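Local coordinates for DNA repair protein MmcB-related protein (Silicibacter pomeroyi, PDB 3DNX) that is of unknown function but, as a member of the MmcB-like family in the PD-(D/E)XK nuclease clan, probably acts on DNA, perhaps in repair, at residues R18-H23 against I57-S62; E33-A38 against A133-R138; Q67-W72 against D80-A85; F90-L95 against S99-A104. One frame throughout, in Å; residues are numbered along the deposited sequence. Where two conformers were deposited one is given.

Contact 1 (R18-H23 against I57-S62). With NA (sodium ion), chain C.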
loop_
_atom_site.group_PDB
_atom_site.type_symbol
_atom_site.label_atom_id
_atom_site.label_comp_id
_atom_site.label_asym_id
_atom_site.label_seq_id
_atom_site.Cartn_x
_atom_site.Cartn_y
_atom_site.Cartn_z
ATOM N N ARG A 18 3.493 -12.530 -11.001
ATOM C CA ARG A 18 2.022 -12.407 -11.195
ATOM C C ARG A 18 1.277 -13.529 -10.582
ATOM O O ARG A 18 0.326 -13.305 -9.836
ATOM C CB ARG A 18 1.683 -12.285 -12.684
ATOM C CG ARG A 18 0.230 -11.871 -13.012
ATOM C CD ARG A 18 0.218 -11.856 -14.539
ATOM N NE ARG A 18 -0.948 -11.313 -15.164
ATOM C CZ ARG A 18 -1.875 -12.027 -15.794
ATOM N NH1 ARG A 18 -2.880 -11.378 -16.375
ATOM N NH2 ARG A 18 -1.827 -13.362 -15.841
ATOM N N GLY A 19 1.750 -14.750 -10.824
ATOM C CA GLY A 19 1.123 -15.943 -10.248
ATOM C C GLY A 19 1.267 -16.013 -8.773
ATOM O O GLY A 19 0.300 -16.311 -8.053
ATOM N N VAL A 20 2.446 -15.619 -8.270
ATOM C CA VAL A 20 2.643 -15.565 -6.834
ATOM C C VAL A 20 1.663 -14.591 -6.151
ATOM O O VAL A 20 1.043 -14.937 -5.102
ATOM C CB VAL A 20 4.142 -15.206 -6.468
ATOM C CG1 VAL A 20 4.266 -14.979 -4.974
ATOM C CG2 VAL A 20 5.104 -16.324 -6.934
ATOM N N ALA A 21 1.555 -13.380 -6.720
ATOM C CA ALA A 21 0.666 -12.338 -6.200
ATOM C C ALA A 21 -0.820 -12.793 -6.178
ATOM O O ALA A 21 -1.538 -12.511 -5.202
ATOM C CB ALA A 21 0.828 -11.065 -6.976
ATOM N N ARG A 22 -1.252 -13.457 -7.241
ATOM C CA ARG A 22 -2.644 -14.020 -7.305
ATOM C C ARG A 22 -2.841 -14.952 -6.164
ATOM O O ARG A 22 -3.855 -14.881 -5.466
ATOM C CB ARG A 22 -2.902 -14.737 -8.615
ATOM C CG ARG A 22 -3.027 -13.845 -9.775
ATOM C CD ARG A 22 -3.125 -14.608 -11.088
ATOM N NE ARG A 22 -3.572 -13.728 -12.157
ATOM C CZ ARG A 22 -4.329 -14.107 -13.185
ATOM N NH1 ARG A 22 -4.686 -15.377 -13.372
ATOM N NH2 ARG A 22 -4.694 -13.218 -14.077
ATOM N N HIS A 23 -1.861 -15.860 -5.942
ATOM C CA HIS A 23 -2.017 -16.902 -4.937
ATOM C C HIS A 23 -1.973 -16.358 -3.518
ATOM O O HIS A 23 -2.785 -16.756 -2.661
ATOM C CB HIS A 23 -0.943 -18.013 -5.130
ATOM C CG HIS A 23 -1.153 -19.203 -4.245
ATOM N ND1 HIS A 23 -2.296 -19.969 -4.300
ATOM C CD2 HIS A 23 -0.413 -19.702 -3.220
ATOM C CE1 HIS A 23 -2.221 -20.925 -3.401
ATOM N NE2 HIS A 23 -1.095 -20.782 -2.727
ATOM N N ILE A 57 9.730 -13.510 -1.445
ATOM C CA ILE A 57 9.702 -14.532 -2.480
ATOM C C ILE A 57 10.583 -14.084 -3.633
ATOM O O ILE A 57 10.333 -13.050 -4.267
ATOM C CB ILE A 57 8.270 -14.827 -2.993
ATOM C CG1 ILE A 57 7.385 -15.263 -1.837
ATOM C CG2 ILE A 57 8.252 -15.918 -4.085
ATOM C CD1 ILE A 57 6.373 -14.233 -1.491
ATOM N N GLU A 58 11.624 -14.879 -3.892
ATOM C CA GLU A 58 12.488 -14.672 -5.011
ATOM C C GLU A 58 12.055 -15.567 -6.164
ATOM O O GLU A 58 12.092 -16.821 -6.043
ATOM C CB GLU A 58 13.946 -14.973 -4.616
ATOM C CG GLU A 58 14.575 -13.940 -3.747
ATOM C CD GLU A 58 14.754 -12.624 -4.465
ATOM O OE1 GLU A 58 15.706 -12.511 -5.266
ATOM O OE2 GLU A 58 13.950 -11.702 -4.227
ATOM N N CYS A 59 11.765 -14.925 -7.282
ATOM C CA CYS A 59 11.220 -15.546 -8.465
ATOM C C CYS A 59 12.342 -15.807 -9.443
ATOM O O CYS A 59 12.816 -14.908 -10.102
ATOM C CB CYS A 59 10.132 -14.663 -9.086
ATOM S SG CYS A 59 8.755 -14.353 -7.957
ATOM N N LYS A 60 12.774 -17.061 -9.551
ATOM C CA LYS A 60 13.872 -17.393 -10.450
ATOM C C LYS A 60 13.351 -18.096 -11.705
ATOM O O LYS A 60 12.773 -19.161 -11.646
ATOM C CB LYS A 60 14.901 -18.236 -9.717
ATOM C CG LYS A 60 15.457 -17.548 -8.484
ATOM C CD LYS A 60 16.179 -16.280 -8.932
ATOM C CE LYS A 60 16.717 -15.503 -7.800
ATOM N NZ LYS A 60 17.421 -14.242 -8.256
ATOM N N SER A 61 13.591 -17.476 -12.848
ATOM C CA SER A 61 12.978 -17.893 -14.086
ATOM C C SER A 61 13.859 -18.896 -14.844
ATOM O O SER A 61 13.394 -19.505 -15.822
ATOM C CB SER A 61 12.709 -16.652 -14.915
ATOM O OG SER A 61 13.933 -15.930 -15.129
ATOM N N SER A 62 15.100 -19.072 -14.347
ATOM C CA SER A 62 16.128 -19.926 -14.962
ATOM C C SER A 62 17.138 -20.348 -13.895
ATOM O O SER A 62 17.292 -19.673 -12.894
ATOM C CB SER A 62 16.904 -19.137 -16.043
ATOM O OG SER A 62 16.641 -19.600 -17.353
HETATM NA NA NA C . 14.264 -13.169 -11.207
HETATM O O HOH W 1 15.178 -12.758 -9.100
HETATM O O HOH W 2 12.522 -11.772 -11.190
HETATM O O HOH W 3 16.024 -11.962 -12.129
#
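Val-20 of helix 12-26 meets Ile-57 and Cys-59 of strand 54-59, in the helix-on-sheet core of an MmcB-like protein of the PD-(D/E)XK clan. Its two methyls divide the work. CG1, set anti to the backbone N by a chi1 of 173°, packs against Ile-57, with CD1 of that residue 4.1 Å away and CG2 slightly farther. The two side chains pass alongside one another in opposite directions. The other methyl, Val-20 CG2, approaches Cys-59 SG at 4.3 Å. A chi1 of -60° sends this sulfur toward the helix, where it acts as a small apolar group. A branched valine suits the spot because two methyls on one short stem can serve two neighbours. Ala-85, on the neighbouring strand, also touches Val-20 and Ile-57.

On the sheet's other face Glu-58 and Lys-60 fit the E-X-K signature of the clan, and Glu-58 OE2 accepts a hydrogen bond from the backbone N of Asp-44. The strand thus turns an apolar face to the helix and a polar one away from it. On the carbonyl side of Cys-59 a sodium ion takes Cys-59 O at 2.5 Å, Asp-65 and three waters as ligands; one of these waters accepts a hydrogen bond from Lys-60 NZ, 2.8 Å from its oxygen.

Contact 2 (E33-A38 against A133-R138)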
loop_
_atom_site.group_PDB
_atom_site.type_symbol
_atom_site.label_atom_id
_atom_site.label_comp_id
_atom_site.label_asym_id
_atom_site.label_seq_id
_atom_site.Cartn_x
_atom_site.Cartn_y
_atom_site.Cartn_z
ATOM N N GLU A 33 5.863 -5.766 -5.731
ATOM C CA GLU A 33 7.008 -6.216 -6.464
ATOM C C GLU A 33 8.201 -5.261 -6.378
ATOM O O GLU A 33 8.063 -4.038 -6.198
ATOM C CB GLU A 33 6.630 -6.419 -7.934
ATOM C CG GLU A 33 5.832 -7.641 -8.232
ATOM C CD GLU A 33 5.713 -7.896 -9.759
ATOM O OE1 GLU A 33 6.763 -7.897 -10.494
ATOM O OE2 GLU A 33 4.579 -8.128 -10.226
ATOM N N GLU A 34 9.392 -5.843 -6.511
ATOM C CA GLU A 34 10.647 -5.076 -6.546
ATOM C C GLU A 34 10.781 -4.193 -5.326
ATOM O O GLU A 34 10.992 -3.009 -5.421
ATOM C CB GLU A 34 10.705 -4.256 -7.828
ATOM C CG GLU A 34 10.480 -5.118 -9.041
ATOM C CD GLU A 34 10.710 -4.380 -10.325
ATOM O OE1 GLU A 34 10.198 -3.253 -10.456
ATOM O OE2 GLU A 34 11.389 -4.948 -11.213
ATOM N N PHE A 35 10.650 -4.809 -4.168
ATOM C CA PHE A 35 10.721 -4.132 -2.914
ATOM C C PHE A 35 12.145 -3.981 -2.351
ATOM O O PHE A 35 12.911 -4.951 -2.327
ATOM C CB PHE A 35 9.911 -4.896 -1.904
ATOM C CG PHE A 35 9.863 -4.240 -0.593
ATOM C CD1 PHE A 35 10.581 -4.747 0.463
ATOM C CD2 PHE A 35 9.131 -3.077 -0.414
ATOM C CE1 PHE A 35 10.540 -4.157 1.693
ATOM C CE2 PHE A 35 9.115 -2.467 0.816
ATOM C CZ PHE A 35 9.807 -3.017 1.882
ATOM N N VAL A 36 12.453 -2.800 -1.841
ATOM C CA VAL A 36 13.796 -2.469 -1.307
ATOM C C VAL A 36 13.776 -2.402 0.223
ATOM O O VAL A 36 13.356 -1.388 0.810
ATOM C CB VAL A 36 14.336 -1.157 -1.862
ATOM C CG1 VAL A 36 15.672 -0.786 -1.197
ATOM C CG2 VAL A 36 14.489 -1.236 -3.359
ATOM N N PRO A 37 14.226 -3.474 0.891
ATOM C CA PRO A 37 14.235 -3.463 2.360
ATOM C C PRO A 37 15.381 -2.668 2.996
ATOM O O PRO A 37 15.293 -2.287 4.171
ATOM C CB PRO A 37 14.313 -4.953 2.706
ATOM C CG PRO A 37 15.016 -5.594 1.525
ATOM C CD PRO A 37 14.696 -4.757 0.323
ATOM N N ALA A 38 16.439 -2.428 2.228
ATOM C CA ALA A 38 17.626 -1.738 2.706
ATOM C C ALA A 38 18.450 -1.428 1.472
ATOM O O ALA A 38 18.299 -2.088 0.436
ATOM C CB ALA A 38 18.440 -2.619 3.682
ATOM N N ALA A 133 3.777 -0.129 2.635
ATOM C CA ALA A 133 2.645 0.843 2.506
ATOM C C ALA A 133 2.970 1.960 1.519
ATOM O O ALA A 133 2.230 2.255 0.578
ATOM C CB ALA A 133 2.312 1.452 3.866
ATOM N N THR A 134 4.123 2.542 1.719
ATOM C CA THR A 134 4.566 3.617 0.881
ATOM C C THR A 134 4.743 3.202 -0.559
ATOM O O THR A 134 4.342 3.923 -1.458
ATOM C CB THR A 134 5.846 4.203 1.431
ATOM O OG1 THR A 134 5.561 4.673 2.751
ATOM C CG2 THR A 134 6.302 5.358 0.561
ATOM N N HIS A 135 5.333 2.026 -0.763
ATOM C CA HIS A 135 5.587 1.495 -2.099
ATOM C C HIS A 135 4.265 1.265 -2.813
ATOM O O HIS A 135 4.032 1.710 -3.953
ATOM C CB HIS A 135 6.390 0.186 -1.941
ATOM C CG HIS A 135 6.687 -0.534 -3.215
ATOM N ND1 HIS A 135 7.974 -0.875 -3.581
ATOM C CD2 HIS A 135 5.874 -1.064 -4.165
ATOM C CE1 HIS A 135 7.940 -1.551 -4.718
ATOM N NE2 HIS A 135 6.679 -1.682 -5.092
ATOM N N ALA A 136 3.390 0.535 -2.135
ATOM C CA ALA A 136 2.102 0.208 -2.696
ATOM C C ALA A 136 1.303 1.438 -3.079
ATOM O O ALA A 136 0.709 1.498 -4.171
ATOM C CB ALA A 136 1.338 -0.621 -1.696
ATOM N N ALA A 137 1.224 2.400 -2.164
ATOM C CA ALA A 137 0.372 3.564 -2.371
ATOM C C ALA A 137 0.923 4.485 -3.472
ATOM O O ALA A 137 0.144 5.012 -4.253
ATOM C CB ALA A 137 0.100 4.318 -1.069
ATOM N N ARG A 138 2.247 4.612 -3.580
ATOM C CA ARG A 138 2.848 5.388 -4.669
ATOM C C ARG A 138 2.493 4.796 -6.012
ATOM O O ARG A 138 2.048 5.502 -6.907
ATOM C CB ARG A 138 4.384 5.467 -4.568
ATOM C CG ARG A 138 4.859 6.593 -3.741
ATOM C CD ARG A 138 6.422 6.723 -3.768
ATOM N NE ARG A 138 6.795 7.793 -2.835
ATOM C CZ ARG A 138 7.734 7.711 -1.878
ATOM N NH1 ARG A 138 8.484 6.608 -1.721
ATOM N NH2 ARG A 138 7.946 8.762 -1.084
HETATM O O HOH W 4 10.490 -0.256 -2.333
#
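His-135 of helix 122-144 reaches across to Phe-35 and to the backbone just before it. From CB, which points at the strand segment, CG is set anti to the backbone N (chi1 177°), an extended setting that carries the imidazole off the helix toward segment 33-38. ND1 comes first: it lies 4.0 Å from Phe-35 CD2, at the edge of the phenyl ring and near its plane, while the side chains cross at a slant. The same nitrogen shares a hydrogen bond of 2.9 Å with a water, which lies in the imidazole plane and also accepts a longer bond of 3.3 Å from Val-36 N. The polar ring is thus tied through water to the backbone just after the strand.

The strand here is 30-35, at one margin of the mixed sheet, and a G1 beta bulge interrupts it: Glu-34 and Phe-35 both face Val-43. Glu-34 takes left-handed backbone angles (phi 55°, psi 53°), a conformation more often met in glycine. Farther round the imidazole, His-135 CE1 has Glu-34 O at its edge, 3.5 Å away and in the ring plane. The fit of Glu-33 O against the ring is doubtful, and no hydrogen bond is made. The nearest atom of the His-135 side chain lies about 3 Å from a sodium ion. Apolar Phe-35 also lies against Leu-128, and small Ala-136 meets Ala-136 of the second subunit.

Contact 3 (Q67-W72 against D80-A85)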
loop_
_atom_site.group_PDB
_atom_site.type_symbol
_atom_site.label_atom_id
_atom_site.label_comp_id
_atom_site.label_asym_id
_atom_site.label_seq_id
_atom_site.Cartn_x
_atom_site.Cartn_y
_atom_site.Cartn_z
ATOM N N GLN A 67 21.653 -18.804 -10.005
ATOM C CA GLN A 67 23.091 -18.674 -9.849
ATOM C C GLN A 67 23.525 -17.238 -9.473
ATOM O O GLN A 67 24.417 -17.047 -8.642
ATOM C CB GLN A 67 23.786 -19.198 -11.118
ATOM C CG GLN A 67 23.555 -20.726 -11.319
ATOM C CD GLN A 67 23.712 -21.215 -12.780
ATOM O OE1 GLN A 67 24.210 -20.488 -13.646
ATOM N NE2 GLN A 67 23.327 -22.473 -13.033
ATOM N N ALA A 68 22.865 -16.248 -10.057
ATOM C CA ALA A 68 23.091 -14.830 -9.748
ATOM C C ALA A 68 22.600 -14.360 -8.349
ATOM O O ALA A 68 23.052 -13.333 -7.861
ATOM C CB ALA A 68 22.447 -13.966 -10.839
ATOM N N ASP A 69 21.686 -15.086 -7.708
ATOM C CA ASP A 69 21.191 -14.719 -6.357
ATOM C C ASP A 69 22.012 -15.454 -5.241
ATOM O O ASP A 69 21.439 -15.925 -4.238
ATOM C CB ASP A 69 19.702 -15.093 -6.250
ATOM C CG ASP A 69 18.808 -13.991 -5.611
ATOM O OD1 ASP A 69 19.245 -12.845 -5.334
ATOM O OD2 ASP A 69 17.603 -14.292 -5.424
ATOM N N ALA A 70 23.329 -15.529 -5.426
ATOM C CA ALA A 70 24.265 -16.206 -4.486
ATOM C C ALA A 70 24.254 -15.674 -3.035
ATOM O O ALA A 70 24.453 -16.437 -2.086
ATOM C CB ALA A 70 25.687 -16.173 -5.039
ATOM N N LYS A 71 23.995 -14.378 -2.868
ATOM C CA LYS A 71 23.916 -13.759 -1.533
ATOM C C LYS A 71 22.487 -13.799 -0.931
ATOM O O LYS A 71 22.178 -12.985 -0.064
ATOM C CB LYS A 71 24.417 -12.294 -1.575
ATOM C CG LYS A 71 25.767 -12.068 -2.273
ATOM C CD LYS A 71 26.944 -12.785 -1.575
ATOM C CE LYS A 71 28.274 -12.464 -2.256
ATOM N NZ LYS A 71 29.465 -12.457 -1.338
ATOM N N TRP A 72 21.660 -14.764 -1.363
ATOM C CA TRP A 72 20.253 -14.873 -0.950
ATOM C C TRP A 72 20.093 -14.995 0.563
ATOM O O TRP A 72 19.062 -14.610 1.104
ATOM C CB TRP A 72 19.539 -16.078 -1.634
ATOM C CG TRP A 72 20.073 -17.404 -1.196
ATOM C CD1 TRP A 72 21.135 -18.085 -1.729
ATOM C CD2 TRP A 72 19.598 -18.202 -0.100
ATOM N NE1 TRP A 72 21.365 -19.246 -1.016
ATOM C CE2 TRP A 72 20.437 -19.343 -0.013
ATOM C CE3 TRP A 72 18.578 -18.043 0.836
ATOM C CZ2 TRP A 72 20.273 -20.328 0.971
ATOM C CZ3 TRP A 72 18.404 -19.029 1.811
ATOM C CH2 TRP A 72 19.240 -20.162 1.863
ATOM N N ASP A 80 10.024 -12.821 7.836
ATOM C CA ASP A 80 9.660 -13.904 8.723
ATOM C C ASP A 80 9.850 -15.241 8.009
ATOM O O ASP A 80 10.290 -16.191 8.631
ATOM C CB ASP A 80 8.211 -13.782 9.169
ATOM C CG ASP A 80 7.948 -12.539 9.945
ATOM O OD1 ASP A 80 8.687 -12.247 10.919
ATOM O OD2 ASP A 80 6.985 -11.864 9.612
ATOM N N ARG A 81 9.530 -15.297 6.712
ATOM C CA ARG A 81 9.657 -16.505 5.900
ATOM C C ARG A 81 10.203 -16.126 4.525
ATOM O O ARG A 81 9.808 -15.124 3.957
ATOM C CB ARG A 81 8.320 -17.213 5.740
ATOM C CG ARG A 81 7.703 -17.686 7.048
ATOM C CD ARG A 81 6.545 -18.611 6.790
ATOM N NE ARG A 81 5.647 -18.719 7.932
ATOM C CZ ARG A 81 5.485 -19.791 8.703
ATOM N NH1 ARG A 81 4.628 -19.745 9.708
ATOM N NH2 ARG A 81 6.121 -20.911 8.468
ATOM N N TYR A 82 11.152 -16.913 4.056
ATOM C CA TYR A 82 11.814 -16.777 2.751
ATOM C C TYR A 82 11.510 -17.965 1.841
ATOM O O TYR A 82 11.645 -19.156 2.244
ATOM C CB TYR A 82 13.338 -16.679 2.940
ATOM C CG TYR A 82 14.056 -16.604 1.635
ATOM C CD1 TYR A 82 14.214 -15.400 0.989
ATOM C CD2 TYR A 82 14.589 -17.758 1.039
ATOM C CE1 TYR A 82 14.853 -15.323 -0.242
ATOM C CE2 TYR A 82 15.208 -17.698 -0.190
ATOM C CZ TYR A 82 15.371 -16.463 -0.802
ATOM O OH TYR A 82 16.001 -16.368 -2.011
ATOM N N PHE A 83 11.076 -17.649 0.615
ATOM C CA PHE A 83 10.655 -18.629 -0.399
ATOM C C PHE A 83 11.333 -18.360 -1.721
ATOM O O PHE A 83 11.609 -17.187 -2.086
ATOM C CB PHE A 83 9.169 -18.571 -0.749
ATOM C CG PHE A 83 8.233 -18.777 0.411
ATOM C CD1 PHE A 83 7.529 -19.952 0.565
ATOM C CD2 PHE A 83 8.033 -17.750 1.330
ATOM C CE1 PHE A 83 6.639 -20.118 1.629
ATOM C CE2 PHE A 83 7.150 -17.903 2.379
ATOM C CZ PHE A 83 6.467 -19.093 2.543
ATOM N N TRP A 84 11.564 -19.462 -2.446
ATOM C CA TRP A 84 11.802 -19.421 -3.882
ATOM C C TRP A 84 10.494 -19.633 -4.618
ATOM O O TRP A 84 9.613 -20.298 -4.101
ATOM C CB TRP A 84 12.792 -20.485 -4.302
ATOM C CG TRP A 84 14.087 -20.432 -3.577
ATOM C CD1 TRP A 84 14.416 -21.137 -2.475
ATOM C CD2 TRP A 84 15.232 -19.630 -3.910
ATOM N NE1 TRP A 84 15.710 -20.837 -2.091
ATOM C CE2 TRP A 84 16.210 -19.889 -2.950
ATOM C CE3 TRP A 84 15.510 -18.710 -4.930
ATOM C CZ2 TRP A 84 17.462 -19.286 -2.987
ATOM C CZ3 TRP A 84 16.740 -18.097 -4.955
ATOM C CH2 TRP A 84 17.691 -18.374 -3.995
ATOM N N ALA A 85 10.359 -19.030 -5.793
ATOM C CA ALA A 85 9.240 -19.301 -6.722
ATOM C C ALA A 85 9.864 -19.594 -8.099
ATOM O O ALA A 85 10.635 -18.803 -8.610
ATOM C CB ALA A 85 8.248 -18.127 -6.793
#
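Trp-72, Tyr-82 and Trp-84 form an aromatic cluster, and its tight part is where Trp-72 meets the two strand rings. The edge of Trp-84 is directed at one face of Trp-72 in an edge-to-face stack, with the six-membered ring of Trp-84 and the five-membered ring of Trp-72 inclined at 60° and centred 5.2 Å apart. Trp-84 CZ2 comes within 3.7 Å of Trp-72 CG. Tyr-82 is close in another way: its CE2 lies 3.5 Å from Trp-72 CE3, yet the ring planes, only 26° apart, are slid so far that they hardly overlap. For Trp-72 a chi1 of 66° sets CG between the backbone N and the carbonyl carbon, which lays the indole against the rings of Tyr-82 and Trp-84. Buried Tyr-82 OH lies 3.2 Å above the plane of the Trp-84 ring, toward the rim of one face, and has no hydrogen-bonding partner in the model.

The looser part belongs to Asp-69, whose OD2 stands 3.9 Å from Trp-84 CZ3 and has its stronger tie in a salt bridge to Lys-60. Asp-69 opens a type I beta turn closing at Trp-72, its exposed middle made of small Ala-70 and charged Lys-71, while broad aromatics fill the interior. The contact belongs to a beta-alpha-beta unit, joining the chain after helix 63-68 to strand 81-86, which lies between strands 54-59 and 100-104.

Contact 4 (F90-L95 against S99-A104)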
loop_
_atom_site.group_PDB
_atom_site.type_symbol
_atom_site.label_atom_id
_atom_site.label_comp_id
_atom_site.label_asym_id
_atom_site.label_seq_id
_atom_site.Cartn_x
_atom_site.Cartn_y
_atom_site.Cartn_z
ATOM N N PHE A 90 11.953 -25.751 -13.896
ATOM C CA PHE A 90 13.113 -25.528 -13.020
ATOM C C PHE A 90 13.523 -26.804 -12.234
ATOM O O PHE A 90 12.660 -27.538 -11.738
ATOM C CB PHE A 90 12.829 -24.359 -12.069
ATOM C CG PHE A 90 14.042 -23.866 -11.322
ATOM C CD1 PHE A 90 14.723 -22.729 -11.748
ATOM C CD2 PHE A 90 14.520 -24.545 -10.215
ATOM C CE1 PHE A 90 15.860 -22.268 -11.064
ATOM C CE2 PHE A 90 15.675 -24.105 -9.524
ATOM C CZ PHE A 90 16.340 -22.957 -9.962
ATOM N N PRO A 91 14.848 -27.078 -12.108
ATOM C CA PRO A 91 15.333 -28.217 -11.290
ATOM C C PRO A 91 15.255 -27.858 -9.791
ATOM O O PRO A 91 16.262 -27.513 -9.148
ATOM C CB PRO A 91 16.801 -28.397 -11.782
ATOM C CG PRO A 91 17.184 -27.033 -12.088
ATOM C CD PRO A 91 15.982 -26.349 -12.704
ATOM N N ALA A 92 14.033 -27.922 -9.253
ATOM C CA ALA A 92 13.732 -27.510 -7.897
ATOM C C ALA A 92 14.576 -28.161 -6.784
ATOM O O ALA A 92 14.782 -27.545 -5.735
ATOM C CB ALA A 92 12.180 -27.740 -7.607
ATOM N N GLU A 93 15.075 -29.371 -7.006
ATOM C CA GLU A 93 15.913 -30.087 -6.029
ATOM C C GLU A 93 17.233 -29.405 -5.726
ATOM O O GLU A 93 17.850 -29.660 -4.700
ATOM C CB GLU A 93 16.192 -31.519 -6.497
ATOM C CG GLU A 93 14.995 -32.481 -6.294
ATOM C CD GLU A 93 15.193 -33.889 -6.734
ATOM O OE1 GLU A 93 16.323 -34.344 -7.144
ATOM O OE2 GLU A 93 14.177 -34.627 -6.674
ATOM N N LEU A 94 17.669 -28.567 -6.645
ATOM C CA LEU A 94 18.914 -27.793 -6.497
ATOM C C LEU A 94 18.758 -26.597 -5.588
ATOM O O LEU A 94 19.750 -26.033 -5.174
ATOM C CB LEU A 94 19.423 -27.340 -7.871
ATOM C CG LEU A 94 19.767 -28.505 -8.828
ATOM C CD1 LEU A 94 20.559 -27.967 -10.027
ATOM C CD2 LEU A 94 20.520 -29.704 -8.184
ATOM N N LEU A 95 17.517 -26.194 -5.277
ATOM C CA LEU A 95 17.324 -25.052 -4.381
ATOM C C LEU A 95 17.658 -25.477 -2.919
ATOM O O LEU A 95 17.503 -26.654 -2.545
ATOM C CB LEU A 95 15.924 -24.485 -4.475
ATOM C CG LEU A 95 15.477 -23.990 -5.835
ATOM C CD1 LEU A 95 13.881 -23.808 -5.969
ATOM C CD2 LEU A 95 16.213 -22.698 -6.133
ATOM N N SER A 99 14.852 -23.476 2.545
ATOM C CA SER A 99 13.949 -22.488 1.998
ATOM C C SER A 99 12.541 -23.009 1.733
ATOM O O SER A 99 12.313 -24.195 1.532
ATOM C CB SER A 99 14.536 -21.992 0.687
ATOM O OG SER A 99 15.818 -21.423 0.953
ATOM N N GLY A 100 11.585 -22.102 1.758
ATOM C CA GLY A 100 10.264 -22.377 1.238
ATOM C C GLY A 100 10.266 -22.424 -0.285
ATOM O O GLY A 100 11.223 -21.988 -0.919
ATOM N N LEU A 101 9.204 -23.006 -0.865
ATOM C CA LEU A 101 9.153 -23.175 -2.299
ATOM C C LEU A 101 7.749 -23.089 -2.830
ATOM O O LEU A 101 6.840 -23.813 -2.370
ATOM C CB LEU A 101 9.789 -24.538 -2.707
ATOM C CG LEU A 101 9.843 -24.890 -4.219
ATOM C CD1 LEU A 101 10.695 -23.900 -5.029
ATOM C CD2 LEU A 101 10.406 -26.349 -4.453
ATOM N N LEU A 102 7.587 -22.260 -3.862
ATOM C CA LEU A 102 6.368 -22.226 -4.636
ATOM C C LEU A 102 6.678 -22.643 -6.044
ATOM O O LEU A 102 7.736 -22.307 -6.579
ATOM C CB LEU A 102 5.727 -20.812 -4.704
ATOM C CG LEU A 102 5.110 -20.216 -3.440
ATOM C CD1 LEU A 102 6.195 -19.626 -2.591
ATOM C CD2 LEU A 102 4.126 -19.158 -3.793
ATOM N N ILE A 103 5.749 -23.366 -6.641
ATOM C CA ILE A 103 5.756 -23.559 -8.083
ATOM C C ILE A 103 4.708 -22.627 -8.691
ATOM O O ILE A 103 3.554 -22.632 -8.260
ATOM C CB ILE A 103 5.449 -25.026 -8.475
ATOM C CG1 ILE A 103 6.337 -26.036 -7.723
ATOM C CG2 ILE A 103 5.524 -25.184 -9.979
ATOM C CD1 ILE A 103 7.773 -25.963 -8.078
ATOM N N ALA A 104 5.120 -21.815 -9.666
ATOM C CA ALA A 104 4.317 -20.711 -10.162
ATOM C C ALA A 104 4.381 -20.633 -11.689
ATOM O O ALA A 104 5.262 -21.246 -12.334
ATOM C CB ALA A 104 4.807 -19.376 -9.541
#
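Leu-95 and Ala-92 close over Leu-101, and the contact between the segments is purely apolar. Leu-101 has its CG anti to the backbone N (chi1 -179°), which projects both methyls from the strand, one for each partner. CD1 abuts Leu-95 CD1 at 3.3 Å, tighter than an ordinary carbon-carbon contact, and the two leucine side chains cross at nearly a right angle. CD2 meets Ala-92 CB at a relaxed 3.9 Å. The pairing of types makes sense: the forked leucine of the strand can address two places, and alanine's single methyl lets the backbone of the loop come near.

Backbone hydrogen bonds shape the loop segment 90-95 from within. Pro-91 is the centre of an inverse gamma turn, marked by a weak bond from Ala-92 N to Phe-90 O, and the proline ring restrains phi near the value such a turn needs. A short 3-10 segment follows, in which Leu-94 N donates to Pro-91 O at 3.1 Å and Leu-95 N to Ala-92 O, also at 3.1 Å. The strand bonds instead to its neighbours in the sheet, Gly-100 to Tyr-82 and Trp-84, Leu-101 to Val-112 and Arg-113.

Among ring contacts, Phe-90 and Leu-95 both touch Phe-66 of helix 63-68. The whole is a crossover connection between parallel strands 81-86 and 100-104, with a 3-10 turn packed on the sheet.

Overall arrangement
All four contacts serve one mixed six-stranded sheet whose strands lie in chain order. Helix 12-26 covers one face in contact 1, whereas contacts 3 and 4 pack turns and loop on the other. Contacts 1, 3 and 4 follow in series along the chain, touch one another and have centres 10 to 12 Å apart; backbone pairing of strands 54-59, 81-86 and 100-104 links them. Contact 2 spans the longest chain separation, bringing helix 122-144 back to edge strand 30-35, its centre about 25 Å from that of contact 4. Contacts 1 and 2 touch the second subunit, so both lie near the interface, while residues consistent with the clan's E-X-K signature lie about the end of strand 54-59.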